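Long-range contacts in maltose-binding protein MalE1 (Thermotoga maritima, PDB 6DTU), which binds maltotetraose and probably captures maltose and related oligosaccharides for their uptake into the cell: residues 10-14 with 298-302; 16-20 with 291-295; 104-110 with 260-266. One frame throughout, in Å; residues are numbered along the deposited sequence. Where two conformers were deposited one is given.

Contact 1: 10-14 with 298-302; sequences SEKQV and GDPRL. With GLC (alpha-D-glucopyranose), chain C.
The guanidinium of R301 is met mainly at its edge: K12 CB comes to 3.7 Å from R301 NH2 near the plane, D299 OD1 and O2 of glucose chain C lie in it, and O3 of the same sugar lies close to it. The Q13 amide approaches obliquely, its plane 21° from the guanidinium but 81° from the D299 carboxylate, whose OD2 is 3.3 Å from Q13 CG. R301 grips D299 side-on, NE and NH2 both donating to OD1; the NE to OD1 salt bridge is 2.9 Å long. A second carboxylate, E109, bonds NH1, and Y106 OH bonds D299 OD2, so both partners are anchored. Here the loop after strand 4-9 and the loop after helix 289-298 together form part of the glycan pocket of this solute-binding fold. Glucose O2 donates to S10 OG at 2.7 Å and accepts from R301 NH2 at 3.1 Å, while R301 NH1 donates to O3 at 2.9 Å. S10 OG, tucked between its own backbone N and carbonyl carbon (chi1 83°), also accepts from K12 N, closing an ST turn. A water bridges K12 O (2.7 Å) and G298 O (2.8 Å).

Contact 2: 16-20 with 291-295; sequences ILQKL and TMYRI
L20 lays its CD2 methyl over one face of the R294 guanidinium, 3.3 Å above the plane and offset toward the rim, with CD2 to NH1 at 3.5 Å. K19 CG takes the guanidinium edge, in plane and 3.7 Å from R294 NH2. A bend at chi3 (62°) turns the guanidinium toward L20 CD2. R294 NH2 and K19 NZ both form salt bridges with E23 on the same helix as K19, so one carboxylate gathers the two cations. Away from these charges the contact is apolar. The other methyl of L20, CD1, meets I295 CG1 at 4.0 Å, the two side chains crossing at about a right angle, and I286 of helix 275-286 touches both. I16, with CG1 anti to its backbone N (chi1 -179°), sets CG1 4.2 Å from I295 CG1 and 3.7 Å from the R294 carbonyl O. The segment axes approach to 10.7 Å with their directions 147° apart, a roughly antiparallel helix pair. Helix 14-28 is the crossover between parallel strands 4-9 and 31-36, and its packing on helix 289-298 is that of flanking helices in an alpha/beta lobe of a periplasmic binding protein.

Contact 3: 104-110 with 260-266; sequences IPYAMEA and FVGVQGF. With GLC (alpha-D-glucopyranose), chain B.
E109 and Q264 meet on the face of the sheet that carries A107, where Q264 NE2 donates to E109 OE2 at 2.9 Å. The donor reaches OE2 from its syn side, 32° out of the carboxylate plane, and the two flat groups are turned 45° against each other. The same OE2 accepts from O2 of glucose chain B at 2.6 Å, while E109 OE1 is held by R301, so both carboxylate oxygens are engaged. Q264 is bent at chi2 (-78°), which carries its amide over to E109; its CB packs against the Y106 ring.

In the backbone the two strands run antiparallel. I104 and F266 exchange two bonds, I104 N to F266 O at 2.9 Å and F266 N to I104 O at 2.8 Å. Q264 O serves two successive donors, Y106 N at 2.8 Å and, weakly, A107 N at 3.5 Å, while Q264 N returns a bond to A107 O at 2.8 Å. G262 N donates to E109 O at 3.0 Å, and E109 N gives a weak bond back to G262 O. Neighbouring segments serve intervening groups: V263 N bonds H63 ND1, G265 pairs with G61, and M108 with L302. On the other face of the sheet V263 lies between P105 and M108, its CG1 against P105 CB and its CG2 against M108 CB.

With both Y106 and A107 opposite Q264, this is a classic beta bulge, set in an antiparallel strand pair whose E109 and Q264 form part of the glycan-binding pocket.

The three contacts are nested along the chain: contact 3 lies inside the loop closed by contact 2, which lies inside that closed by contact 1. Contacts 1 and 2 have centres about 9 Å apart and follow one another on the same two chain regions: the loop 10-14 leads into helix 14-28, and helix 289-298 leads into the loop 298-302. The centre of contact 3, on strands 100-109 and 260-268 of the mixed sheet, is about 11 Å from that of contact 1 and 16 Å from that of contact 2. Y106 joins all three, its hydroxyl meeting D299 and its ring packing on I295. Contacts 1 and 3 thus meet the bound maltotetraose, and contact 2 lies behind them.

Contact 1: 10-14 with 298-302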
loop_
_atom_site.group_PDB
_atom_site.type_symbol
_atom_site.label_atom_id
_atom_site.label_comp_id
_atom_site.label_asym_id
_atom_site.label_seq_id
_atom_site.Cartn_x
_atom_site.Cartn_y
_atom_site.Cartn_z
ATOM N N SER A 10 -0.014 -3.207 11.505
ATOM C CA SER A 10 0.381 -4.446 10.858
ATOM C C SER A 10 1.657 -4.987 11.498
ATOM O O SER A 10 2.272 -4.364 12.361
ATOM C CB SER A 10 0.613 -4.214 9.364
ATOM O OG SER A 10 1.915 -3.701 9.152
ATOM N N GLU A 11 2.102 -6.154 11.023
ATOM C CA GLU A 11 3.306 -6.744 11.593
ATOM C C GLU A 11 4.543 -5.877 11.391
ATOM O O GLU A 11 5.478 -5.959 12.190
ATOM C CB GLU A 11 3.563 -8.147 11.024
ATOM C CG GLU A 11 3.990 -8.179 9.579
ATOM C CD GLU A 11 2.836 -8.457 8.672
ATOM O OE1 GLU A 11 1.700 -8.175 9.105
ATOM O OE2 GLU A 11 3.049 -8.970 7.548
ATOM N N LYS A 12 4.550 -5.031 10.356
ATOM C CA LYS A 12 5.769 -4.316 9.999
ATOM C C LYS A 12 6.166 -3.285 11.047
ATOM O O LYS A 12 7.358 -3.033 11.230
ATOM C CB LYS A 12 5.617 -3.647 8.629
ATOM C CG LYS A 12 5.296 -4.617 7.476
ATOM C CD LYS A 12 6.377 -5.698 7.287
ATOM C CE LYS A 12 6.038 -6.625 6.131
ATOM N NZ LYS A 12 7.147 -7.598 5.869
ATOM N N GLN A 13 5.199 -2.679 11.730
ATOM C CA GLN A 13 5.461 -1.582 12.648
ATOM C C GLN A 13 5.490 -2.010 14.105
ATOM O O GLN A 13 5.792 -1.174 14.964
ATOM C CB GLN A 13 4.437 -0.442 12.467
ATOM C CG GLN A 13 4.275 0.096 11.052
ATOM C CD GLN A 13 3.172 -0.583 10.279
ATOM O OE1 GLN A 13 2.630 -1.600 10.706
ATOM N NE2 GLN A 13 2.848 -0.045 9.130
ATOM N N VAL A 14 5.240 -3.294 14.405
ATOM C CA VAL A 14 5.057 -3.697 15.804
ATOM C C VAL A 14 6.319 -3.441 16.625
ATOM O O VAL A 14 6.256 -2.870 17.716
ATOM C CB VAL A 14 4.622 -5.170 15.902
ATOM C CG1 VAL A 14 4.792 -5.636 17.343
ATOM C CG2 VAL A 14 3.192 -5.375 15.387
ATOM N N GLY A 298 13.076 1.046 11.246
ATOM C CA GLY A 298 12.333 -0.158 11.571
ATOM C C GLY A 298 11.382 -0.625 10.493
ATOM O O GLY A 298 11.056 -1.814 10.450
ATOM N N ASP A 299 10.963 0.276 9.606
ATOM C CA ASP A 299 9.941 -0.021 8.600
ATOM C C ASP A 299 10.237 0.874 7.402
ATOM O O ASP A 299 9.569 1.899 7.201
ATOM C CB ASP A 299 8.546 0.266 9.180
ATOM C CG ASP A 299 7.423 0.072 8.190
ATOM O OD1 ASP A 299 7.654 -0.501 7.110
ATOM O OD2 ASP A 299 6.280 0.491 8.508
ATOM N N PRO A 300 11.223 0.525 6.586
ATOM C CA PRO A 300 11.747 1.484 5.592
ATOM C C PRO A 300 10.883 1.629 4.347
ATOM O O PRO A 300 10.833 0.741 3.486
ATOM C CB PRO A 300 13.146 0.937 5.273
ATOM C CG PRO A 300 13.042 -0.524 5.520
ATOM C CD PRO A 300 12.085 -0.682 6.683
ATOM N N ARG A 301 10.225 2.787 4.237
ATOM C CA ARG A 301 9.470 3.171 3.041
ATOM C C ARG A 301 10.015 4.514 2.528
ATOM O O ARG A 301 11.242 4.680 2.481
ATOM C CB ARG A 301 7.958 3.162 3.335
ATOM C CG ARG A 301 7.544 1.855 4.010
ATOM C CD ARG A 301 6.060 1.728 4.285
ATOM N NE ARG A 301 5.791 0.659 5.257
ATOM C CZ ARG A 301 4.658 -0.029 5.353
ATOM N NH1 ARG A 301 3.636 0.177 4.501
ATOM N NH2 ARG A 301 4.554 -0.933 6.330
ATOM N N LEU A 302 9.156 5.481 2.164
ATOM C CA LEU A 302 9.625 6.785 1.680
ATOM C C LEU A 302 9.178 7.853 2.680
ATOM O O LEU A 302 8.019 8.286 2.634
ATOM C CB LEU A 302 9.064 7.078 0.276
ATOM C CG LEU A 302 9.391 6.061 -0.830
ATOM C CD1 LEU A 302 8.702 6.381 -2.145
ATOM C CD2 LEU A 302 10.869 5.946 -1.054
HETATM C C1 GLC C . 1.978 -5.074 5.565
HETATM C C2 GLC C . 2.175 -3.636 5.293
HETATM C C3 GLC C . 1.067 -3.065 4.507
HETATM C C4 GLC C . 0.881 -3.799 3.225
HETATM C C5 GLC C . 0.559 -5.292 3.505
HETATM C C6 GLC C . 0.563 -6.099 2.363
HETATM O O1 GLC C . 0.873 -5.256 6.391
HETATM O O2 GLC C . 2.285 -2.968 6.592
HETATM O O3 GLC C . 1.412 -1.653 4.258
HETATM O O4 GLC C . -0.221 -3.216 2.480
HETATM O O5 GLC C . 1.748 -5.805 4.333
HETATM O O6 GLC C . 0.115 -7.409 2.726
HETATM O O HOH W 1 9.304 -3.741 9.469
#

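Contact 2: 16-20 with 291-295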
loop_
_atom_site.group_PDB
_atom_site.type_symbol
_atom_site.label_atom_id
_atom_site.label_comp_id
_atom_site.label_asym_id
_atom_site.label_seq_id
_atom_site.Cartn_x
_atom_site.Cartn_y
_atom_site.Cartn_z
ATOM N N ILE A 16 9.117 -1.502 16.266
ATOM C CA ILE A 16 9.543 -0.135 16.535
ATOM C C ILE A 16 8.537 0.584 17.415
ATOM O O ILE A 16 8.919 1.296 18.349
ATOM C CB ILE A 16 9.880 0.645 15.250
ATOM C CG1 ILE A 16 10.346 2.059 15.617
ATOM C CG2 ILE A 16 8.675 0.659 14.283
ATOM C CD1 ILE A 16 11.523 2.106 16.603
ATOM N N LEU A 17 7.241 0.388 17.166
ATOM C CA LEU A 17 6.236 1.047 18.005
ATOM C C LEU A 17 6.219 0.502 19.429
ATOM O O LEU A 17 5.930 1.250 20.375
ATOM C CB LEU A 17 4.854 0.938 17.364
ATOM C CG LEU A 17 4.640 1.732 16.069
ATOM C CD1 LEU A 17 3.242 1.496 15.501
ATOM C CD2 LEU A 17 4.855 3.192 16.303
ATOM N N GLN A 18 6.520 -0.783 19.606
ATOM C CA GLN A 18 6.641 -1.338 20.950
ATOM C C GLN A 18 7.747 -0.634 21.712
ATOM O O GLN A 18 7.578 -0.261 22.874
ATOM C CB GLN A 18 6.977 -2.831 20.863
ATOM C CG GLN A 18 5.792 -3.799 20.761
ATOM C CD GLN A 18 6.224 -5.279 20.639
ATOM O OE1 GLN A 18 7.334 -5.585 20.184
ATOM N NE2 GLN A 18 5.341 -6.196 21.054
ATOM N N LYS A 19 8.888 -0.444 21.061
ATOM C CA LYS A 19 10.021 0.180 21.720
ATOM C C LYS A 19 9.722 1.635 22.056
ATOM O O LYS A 19 10.001 2.092 23.173
ATOM C CB LYS A 19 11.240 0.056 20.811
ATOM C CG LYS A 19 12.505 0.631 21.398
ATOM C CD LYS A 19 12.999 -0.189 22.576
ATOM C CE LYS A 19 14.313 0.367 23.154
ATOM N NZ LYS A 19 14.149 1.648 23.927
ATOM N N LEU A 20 9.140 2.378 21.104
ATOM C CA LEU A 20 8.763 3.763 21.381
ATOM C C LEU A 20 7.730 3.834 22.494
ATOM O O LEU A 20 7.779 4.729 23.348
ATOM C CB LEU A 20 8.195 4.420 20.122
ATOM C CG LEU A 20 9.191 4.500 18.973
ATOM C CD1 LEU A 20 8.551 4.976 17.665
ATOM C CD2 LEU A 20 10.336 5.410 19.393
ATOM N N THR A 291 12.221 10.349 15.925
ATOM C CA THR A 291 11.283 9.239 16.000
ATOM C C THR A 291 10.860 8.788 14.623
ATOM O O THR A 291 10.752 7.585 14.373
ATOM C CB THR A 291 10.054 9.620 16.800
ATOM O OG1 THR A 291 10.484 10.288 17.980
ATOM C CG2 THR A 291 9.311 8.357 17.166
ATOM N N MET A 292 10.646 9.744 13.705
ATOM C CA MET A 292 10.259 9.393 12.344
ATOM C C MET A 292 11.385 8.658 11.630
ATOM O O MET A 292 11.131 7.744 10.832
ATOM C CB MET A 292 9.829 10.660 11.601
ATOM C CG MET A 292 8.431 11.097 11.964
ATOM S SD MET A 292 7.254 10.023 11.134
ATOM C CE MET A 292 5.669 10.559 11.817
ATOM N N TYR A 293 12.632 9.012 11.932
ATOM C CA TYR A 293 13.754 8.308 11.333
ATOM C C TYR A 293 13.886 6.902 11.907
ATOM O O TYR A 293 14.134 5.949 11.159
ATOM C CB TYR A 293 15.016 9.160 11.492
ATOM C CG TYR A 293 16.272 8.622 10.859
ATOM C CD1 TYR A 293 16.259 8.155 9.562
ATOM C CD2 TYR A 293 17.494 8.706 11.518
ATOM C CE1 TYR A 293 17.431 7.684 8.950
ATOM C CE2 TYR A 293 18.661 8.253 10.922
ATOM C CZ TYR A 293 18.624 7.750 9.648
ATOM O OH TYR A 293 19.781 7.312 9.060
ATOM N N ARG A 294 13.670 6.751 13.221
ATOM C CA ARG A 294 13.662 5.430 13.835
ATOM C C ARG A 294 12.557 4.555 13.258
ATOM O O ARG A 294 12.761 3.355 13.069
ATOM C CB ARG A 294 13.549 5.538 15.350
ATOM C CG ARG A 294 14.794 6.106 15.947
ATOM C CD ARG A 294 14.613 6.368 17.420
ATOM N NE ARG A 294 14.353 5.132 18.118
ATOM C CZ ARG A 294 13.904 5.051 19.362
ATOM N NH1 ARG A 294 13.665 6.146 20.061
ATOM N NH2 ARG A 294 13.684 3.858 19.897
ATOM N N ILE A 295 11.384 5.138 12.976
ATOM C CA ILE A 295 10.318 4.397 12.304
ATOM C C ILE A 295 10.766 3.944 10.921
ATOM O O ILE A 295 10.561 2.783 10.540
ATOM C CB ILE A 295 8.999 5.203 12.273
ATOM C CG1 ILE A 295 8.396 5.286 13.683
ATOM C CG2 ILE A 295 7.982 4.555 11.314
ATOM C CD1 ILE A 295 7.265 6.267 13.781
#

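Contact 3: 104-110 with 260-266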
loop_
_atom_site.group_PDB
_atom_site.type_symbol
_atom_site.label_atom_id
_atom_site.label_comp_id
_atom_site.label_asym_id
_atom_site.label_seq_id
_atom_site.Cartn_x
_atom_site.Cartn_y
_atom_site.Cartn_z
ATOM N N ILE A 104 -1.367 11.561 11.093
ATOM C CA ILE A 104 0.038 11.942 10.982
ATOM C C ILE A 104 0.717 10.954 10.050
ATOM O O ILE A 104 0.896 9.767 10.414
ATOM C CB ILE A 104 0.716 12.028 12.358
ATOM C CG1 ILE A 104 0.027 13.086 13.238
ATOM C CG2 ILE A 104 2.185 12.430 12.197
ATOM C CD1 ILE A 104 0.881 13.643 14.357
ATOM N N PRO A 105 1.118 11.359 8.847
ATOM C CA PRO A 105 1.759 10.441 7.899
ATOM C C PRO A 105 3.214 10.202 8.266
ATOM O O PRO A 105 3.936 11.108 8.697
ATOM C CB PRO A 105 1.684 11.211 6.576
ATOM C CG PRO A 105 1.747 12.661 7.022
ATOM C CD PRO A 105 1.021 12.734 8.321
ATOM N N TYR A 106 3.655 8.964 8.095
ATOM C CA TYR A 106 5.064 8.670 8.311
ATOM C C TYR A 106 5.815 8.302 7.038
ATOM O O TYR A 106 7.047 8.401 7.022
ATOM C CB TYR A 106 5.258 7.603 9.407
ATOM C CG TYR A 106 5.031 6.149 9.012
ATOM C CD1 TYR A 106 6.051 5.386 8.469
ATOM C CD2 TYR A 106 3.820 5.522 9.276
ATOM C CE1 TYR A 106 5.843 4.067 8.127
ATOM C CE2 TYR A 106 3.613 4.205 8.943
ATOM C CZ TYR A 106 4.635 3.487 8.383
ATOM O OH TYR A 106 4.424 2.159 8.061
ATOM N N ALA A 107 5.125 7.900 5.978
ATOM C CA ALA A 107 5.816 7.499 4.758
ATOM C C ALA A 107 4.830 7.428 3.610
ATOM O O ALA A 107 3.627 7.234 3.813
ATOM C CB ALA A 107 6.469 6.119 4.906
ATOM N N MET A 108 5.350 7.578 2.401
ATOM C CA MET A 108 4.623 7.183 1.201
ATOM C C MET A 108 5.283 5.949 0.593
ATOM O O MET A 108 6.343 5.495 1.036
ATOM C CB MET A 108 4.513 8.327 0.184
ATOM C CG MET A 108 5.828 8.706 -0.427
ATOM S SD MET A 108 5.664 9.918 -1.766
ATOM C CE MET A 108 5.519 8.841 -3.195
ATOM N N GLU A 109 4.630 5.392 -0.424
ATOM C CA GLU A 109 5.081 4.113 -0.952
ATOM C C GLU A 109 4.424 3.866 -2.301
ATOM O O GLU A 109 3.391 4.460 -2.631
ATOM C CB GLU A 109 4.703 2.968 -0.003
ATOM C CG GLU A 109 3.182 2.835 0.139
ATOM C CD GLU A 109 2.751 2.010 1.322
ATOM O OE1 GLU A 109 3.597 1.680 2.173
ATOM O OE2 GLU A 109 1.553 1.683 1.383
ATOM N N ALA A 110 5.032 2.963 -3.072
ATOM C CA ALA A 110 4.423 2.404 -4.272
ATOM C C ALA A 110 5.118 1.087 -4.551
ATOM O O ALA A 110 6.300 0.921 -4.234
ATOM C CB ALA A 110 4.623 3.326 -5.479
ATOM N N PHE A 260 -0.376 2.462 -7.902
ATOM C CA PHE A 260 -0.941 3.288 -6.845
ATOM C C PHE A 260 0.169 3.905 -6.003
ATOM O O PHE A 260 1.200 3.280 -5.733
ATOM C CB PHE A 260 -1.815 2.431 -5.922
ATOM C CG PHE A 260 -3.268 2.304 -6.339
ATOM C CD1 PHE A 260 -4.071 3.418 -6.580
ATOM C CD2 PHE A 260 -3.845 1.054 -6.450
ATOM C CE1 PHE A 260 -5.434 3.258 -6.940
ATOM C CE2 PHE A 260 -5.164 0.898 -6.816
ATOM C CZ PHE A 260 -5.957 1.993 -7.051
ATOM N N VAL A 261 -0.049 5.140 -5.566
ATOM C CA VAL A 261 0.774 5.750 -4.527
ATOM C C VAL A 261 -0.032 5.800 -3.234
ATOM O O VAL A 261 -1.191 6.235 -3.234
ATOM C CB VAL A 261 1.297 7.129 -4.963
ATOM C CG1 VAL A 261 1.967 7.864 -3.801
ATOM C CG2 VAL A 261 2.256 6.946 -6.132
ATOM N N GLY A 262 0.546 5.281 -2.152
ATOM C CA GLY A 262 -0.122 5.248 -0.862
ATOM C C GLY A 262 0.670 6.024 0.172
ATOM O O GLY A 262 1.888 6.142 0.073
ATOM N N VAL A 263 -0.036 6.569 1.161
ATOM C CA VAL A 263 0.600 7.227 2.299
ATOM C C VAL A 263 0.162 6.485 3.554
ATOM O O VAL A 263 -1.022 6.172 3.705
ATOM C CB VAL A 263 0.269 8.733 2.363
ATOM C CG1 VAL A 263 1.087 9.391 3.449
ATOM C CG2 VAL A 263 0.553 9.390 1.006
ATOM N N GLN A 264 1.122 6.136 4.409
ATOM C CA GLN A 264 0.866 5.414 5.655
ATOM C C GLN A 264 0.970 6.406 6.803
ATOM O O GLN A 264 1.815 7.308 6.769
ATOM C CB GLN A 264 1.913 4.309 5.864
ATOM C CG GLN A 264 1.886 3.188 4.829
ATOM C CD GLN A 264 0.769 2.204 5.084
ATOM O OE1 GLN A 264 0.379 1.959 6.231
ATOM N NE2 GLN A 264 0.251 1.614 4.017
ATOM N N GLY A 265 0.088 6.271 7.793
ATOM C CA GLY A 265 0.030 7.231 8.879
ATOM C C GLY A 265 -0.749 6.729 10.075
ATOM O O GLY A 265 -1.302 5.628 10.087
ATOM N N PHE A 266 -0.771 7.578 11.091
ATOM C CA PHE A 266 -1.378 7.297 12.382
ATOM C C PHE A 266 -2.685 8.071 12.486
ATOM O O PHE A 266 -2.697 9.299 12.335
ATOM C CB PHE A 266 -0.439 7.760 13.500
ATOM C CG PHE A 266 0.896 7.041 13.541
ATOM C CD1 PHE A 266 1.092 5.974 14.423
ATOM C CD2 PHE A 266 1.958 7.430 12.721
ATOM C CE1 PHE A 266 2.330 5.284 14.480
ATOM C CE2 PHE A 266 3.196 6.737 12.765
ATOM C CZ PHE A 266 3.375 5.668 13.647
HETATM C C1 GLC B . 0.165 -2.849 1.188
HETATM C C2 GLC B . -0.196 -1.426 0.965
HETATM C C3 GLC B . -1.623 -1.203 1.178
HETATM C C4 GLC B . -2.460 -2.081 0.269
HETATM C C5 GLC B . -2.094 -3.587 0.430
HETATM C C6 GLC B . -2.679 -4.413 -0.586
HETATM O O2 GLC B . 0.518 -0.644 1.966
HETATM O O3 GLC B . -1.984 0.188 0.840
HETATM O O4 GLC B . -3.879 -1.968 0.636
HETATM O O5 GLC B . -0.585 -3.682 0.245
HETATM O O6 GLC B . -2.559 -5.769 -0.189
#